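Local coordinates for protein ebony (Drosophila melanogaster, PDB 6DYM) that forms the C-terminal, atypical condensation domain of the nonribosomal peptide synthetase Ebony, where it probably catalyses peptide-bond formation, at residues Phe183-Tyr188 / Asp202-Ile207. Residues are numbered along the deposited sequence; the frame is centred on the assembly and turned at random.
Sequences FQVNEY and DEQRAI
Phe183 and Ala206 form an antiparallel hydrogen-bonded pair, Phe183 N donating to Ala206 O (2.9 Å) and Ala206 N to Phe183 O (2.8 Å). Gln184 and Arg205 follow as a non-hydrogen-bonded pair. Beyond them the backbone of 183-188 turns into the 3-10 segment 185-187, yet Val185 N still reaches Gln204 O at 3.2 Å in a nearly straight bond, and a water links that carbonyl to Asn186 N.

Among the side chains, Arg205 bends at chi2 and chi3 (-65° and -61°), which folds its guanidinium back over Gln184, whose CA lies above the centre of one face. Arg205 NH1 donates a bent bond to Gln184 OE1 (3.2 Å), tilted from the carbonyl plane, and another to Asp202 O at the guanidinium edge. The Gln184 amide is held at both ends, since Gln184 NE2 donates to a lone pair of Asn186 OD1 (2.8 Å). Asn186 ND2 donates to Asp202 OD1 on its anti side (2.8 Å), the planes 71° apart, and also to Ala200 O.

Apolar contact comes from Val185: CG1 packs on Ala206 CB (3.9 Å), while CG2 touches Gln204 CG.

The pairing joins edge strand 178-184 to strand 205-212, which inserts beside 158-163, an order consistent with a GNAT-like fold. Helix 93-111 covers the face bearing Phe183 and Ala206 through Phe99, and Asn182 binds Arg205 NE on the other.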
ATOM      1  N   PHE A 183      16.238  -2.409   1.357  1.00 22.35           N
ATOM      2  CA  PHE A 183      16.987  -1.215   0.994  1.00 20.47           C
ATOM      3  C   PHE A 183      16.986  -0.199   2.127  1.00 26.67           C
ATOM      4  O   PHE A 183      15.952   0.057   2.750  1.00 23.68           O
ATOM      5  CB  PHE A 183      16.429  -0.576  -0.276  1.00 21.29           C
ATOM      6  CG  PHE A 183      17.366   0.420  -0.903  1.00 26.01           C
ATOM      7  CD1 PHE A 183      18.384  -0.002  -1.744  1.00 25.23           C
ATOM      8  CD2 PHE A 183      17.243   1.774  -0.637  1.00 21.53           C
ATOM      9  CE1 PHE A 183      19.254   0.914  -2.314  1.00 23.52           C
ATOM     10  CE2 PHE A 183      18.114   2.693  -1.202  1.00 23.38           C
ATOM     11  CZ  PHE A 183      19.118   2.261  -2.037  1.00 19.94           C
ATOM     12  N   GLN A 184      18.157   0.383   2.376  1.00 23.84           N
ATOM     13  CA  GLN A 184      18.328   1.447   3.361  1.00 28.46           C
ATOM     14  C   GLN A 184      17.860   2.763   2.748  1.00 23.77           C
ATOM     15  O   GLN A 184      18.493   3.281   1.824  1.00 24.92           O
ATOM     16  CB  GLN A 184      19.792   1.517   3.787  1.00 25.21           C
ATOM     17  CG  GLN A 184      20.081   2.360   5.015  1.00 29.67           C
ATOM     18  CD  GLN A 184      21.518   2.211   5.468  1.00 32.37           C
ATOM     19  OE1 GLN A 184      21.981   1.104   5.739  1.00 32.42           O
ATOM     20  NE2 GLN A 184      22.239   3.325   5.534  1.00 31.32           N
ATOM     21  N   VAL A 185      16.767   3.324   3.278  1.00 23.83           N
ATOM     22  CA  VAL A 185      16.101   4.423   2.581  1.00 22.61           C
ATOM     23  C   VAL A 185      16.962   5.686   2.559  1.00 28.39           C
ATOM     24  O   VAL A 185      16.814   6.516   1.655  1.00 23.35           O
ATOM     25  CB  VAL A 185      14.707   4.697   3.184  1.00 23.26           C
ATOM     26  CG1 VAL A 185      13.923   3.395   3.337  1.00 22.04           C
ATOM     27  CG2 VAL A 185      14.814   5.432   4.510  1.00 25.81           C
ATOM     28  N   ASN A 186      17.878   5.860   3.519  1.00 23.55           N
ATOM     29  CA  ASN A 186      18.700   7.070   3.497  1.00 26.77           C
ATOM     30  C   ASN A 186      19.839   7.003   2.484  1.00 26.41           C
ATOM     31  O   ASN A 186      20.613   7.961   2.383  1.00 26.49           O
ATOM     32  CB  ASN A 186      19.250   7.399   4.899  1.00 24.85           C
ATOM     33  CG  ASN A 186      20.239   6.367   5.435  1.00 29.49           C
ATOM     34  OD1 ASN A 186      20.875   5.625   4.687  1.00 33.67           O
ATOM     35  ND2 ASN A 186      20.370   6.326   6.759  1.00 27.49           N
ATOM     36  N   GLU A 187      19.961   5.910   1.734  1.00 22.53           N
ATOM     37  CA  GLU A 187      20.941   5.822   0.661  1.00 26.89           C
ATOM     38  C   GLU A 187      20.353   6.134  -0.712  1.00 29.97           C
ATOM     39  O   GLU A 187      21.106   6.197  -1.689  1.00 28.33           O
ATOM     40  CB  GLU A 187      21.575   4.424   0.641  1.00 28.11           C
ATOM     41  CG  GLU A 187      22.238   4.026   1.957  1.00 34.69           C
ATOM     42  CD  GLU A 187      23.710   4.389   2.022  1.00 49.79           C
ATOM     43  OE1 GLU A 187      24.443   3.743   2.803  1.00 53.45           O
ATOM     44  OE2 GLU A 187      24.138   5.312   1.293  1.00 58.08           O
ATOM     45  N   TYR A 188      19.040   6.330  -0.816  1.00 24.34           N
ATOM     46  CA  TYR A 188      18.440   6.599  -2.115  1.00 27.80           C
ATOM     47  C   TYR A 188      18.783   8.010  -2.579  1.00 25.77           C
ATOM     48  O   TYR A 188      18.639   8.977  -1.824  1.00 22.89           O
ATOM     49  CB  TYR A 188      16.924   6.420  -2.065  1.00 22.88           C
ATOM     50  CG  TYR A 188      16.267   6.803  -3.376  1.00 25.08           C
ATOM     51  CD1 TYR A 188      16.465   6.036  -4.519  1.00 22.39           C
ATOM     52  CD2 TYR A 188      15.479   7.946  -3.477  1.00 24.95           C
ATOM     53  CE1 TYR A 188      15.882   6.388  -5.727  1.00 23.81           C
ATOM     54  CE2 TYR A 188      14.887   8.303  -4.680  1.00 22.64           C
ATOM     55  CZ  TYR A 188      15.095   7.521  -5.800  1.00 26.84           C
ATOM     56  OH  TYR A 188      14.517   7.869  -6.999  1.00 28.01           O
ATOM     57  N   ASP A 202      19.753   4.841   9.877  1.00 25.71           N
ATOM     58  CA  ASP A 202      20.201   3.702   9.080  1.00 28.30           C
ATOM     59  C   ASP A 202      19.245   2.524   9.176  1.00 30.37           C
ATOM     60  O   ASP A 202      19.193   1.700   8.257  1.00 28.92           O
ATOM     61  CB  ASP A 202      21.598   3.262   9.522  1.00 33.41           C
ATOM     62  CG  ASP A 202      22.693   4.147   8.965  1.00 36.87           C
ATOM     63  OD1 ASP A 202      22.372   5.233   8.442  1.00 40.27           O
ATOM     64  OD2 ASP A 202      23.876   3.761   9.057  1.00 43.33           O
ATOM     65  N   GLU A 203      18.474   2.443  10.257  1.00 26.47           N
ATOM     66  CA  GLU A 203      17.612   1.304  10.521  1.00 26.47           C
ATOM     67  C   GLU A 203      16.290   1.362   9.771  1.00 28.47           C
ATOM     68  O   GLU A 203      15.557   0.367   9.772  1.00 29.92           O
ATOM     69  CB  GLU A 203      17.352   1.197  12.029  1.00 34.34           C
ATOM     70  CG  GLU A 203      18.605   0.866  12.858  1.00 39.55           C
ATOM     71  CD  GLU A 203      19.596   2.026  12.975  1.00 50.09           C
ATOM     72  OE1 GLU A 203      19.157   3.198  12.968  1.00 43.45           O
ATOM     73  OE2 GLU A 203      20.820   1.763  13.068  1.00 54.66           O
ATOM     74  N   GLN A 204      15.956   2.485   9.137  1.00 28.70           N
ATOM     75  CA  GLN A 204      14.711   2.560   8.380  1.00 29.34           C
ATOM     76  C   GLN A 204      14.917   1.922   7.013  1.00 25.61           C
ATOM     77  O   GLN A 204      15.736   2.395   6.214  1.00 22.08           O
ATOM     78  CB  GLN A 204      14.230   3.998   8.225  1.00 21.34           C
ATOM     79  CG  GLN A 204      12.934   4.075   7.426  1.00 26.49           C
ATOM     80  CD  GLN A 204      12.328   5.460   7.398  1.00 29.09           C
ATOM     81  OE1 GLN A 204      12.753   6.351   8.131  1.00 30.76           O
ATOM     82  NE2 GLN A 204      11.325   5.650   6.545  1.00 27.87           N
ATOM     83  N   ARG A 205      14.159   0.861   6.745  1.00 23.67           N
ATOM     84  CA  ARG A 205      14.270   0.098   5.513  1.00 25.04           C
ATOM     85  C   ARG A 205      13.021   0.264   4.655  1.00 22.22           C
ATOM     86  O   ARG A 205      11.950   0.645   5.133  1.00 21.80           O
ATOM     87  CB  ARG A 205      14.492  -1.395   5.806  1.00 28.81           C
ATOM     88  CG  ARG A 205      15.267  -1.668   7.091  1.00 28.42           C
ATOM     89  CD  ARG A 205      16.688  -1.134   6.988  1.00 26.54           C
ATOM     90  NE  ARG A 205      17.422  -1.775   5.902  1.00 28.50           N
ATOM     91  CZ  ARG A 205      18.697  -1.537   5.612  1.00 26.36           C
ATOM     92  NH1 ARG A 205      19.388  -0.668   6.331  1.00 28.51           N
ATOM     93  NH2 ARG A 205      19.278  -2.171   4.603  1.00 30.14           N
ATOM     94  N   ALA A 206      13.192   0.004   3.364  1.00 21.45           N
ATOM     95  CA  ALA A 206      12.098  -0.299   2.452  1.00 23.48           C
ATOM     96  C   ALA A 206      12.317  -1.731   2.000  1.00 25.36           C
ATOM     97  O   ALA A 206      13.399  -2.065   1.501  1.00 23.67           O
ATOM     98  CB  ALA A 206      12.071   0.654   1.256  1.00 24.25           C
ATOM     99  N   ILE A 207      11.321  -2.583   2.208  1.00 20.85           N
ATOM    100  CA  ILE A 207      11.471  -4.011   1.969  1.00 17.99           C
ATOM    101  C   ILE A 207      10.484  -4.423   0.891  1.00 22.11           C
ATOM    102  O   ILE A 207       9.276  -4.175   1.016  1.00 19.02           O
ATOM    103  CB  ILE A 207      11.271  -4.830   3.254  1.00 19.93           C
ATOM    104  CG1 ILE A 207      12.210  -4.297   4.346  1.00 29.88           C
ATOM    105  CG2 ILE A 207      11.540  -6.295   2.973  1.00 18.16           C
ATOM    106  CD1 ILE A 207      12.404  -5.217   5.522  1.00 33.64           C
TER
HETATM  107  O   HOH W   1      25.340   2.653   6.104  1.00 48.00           O
HETATM  108  O   HOH W   2      17.701   4.546   6.116  1.00 21.63           O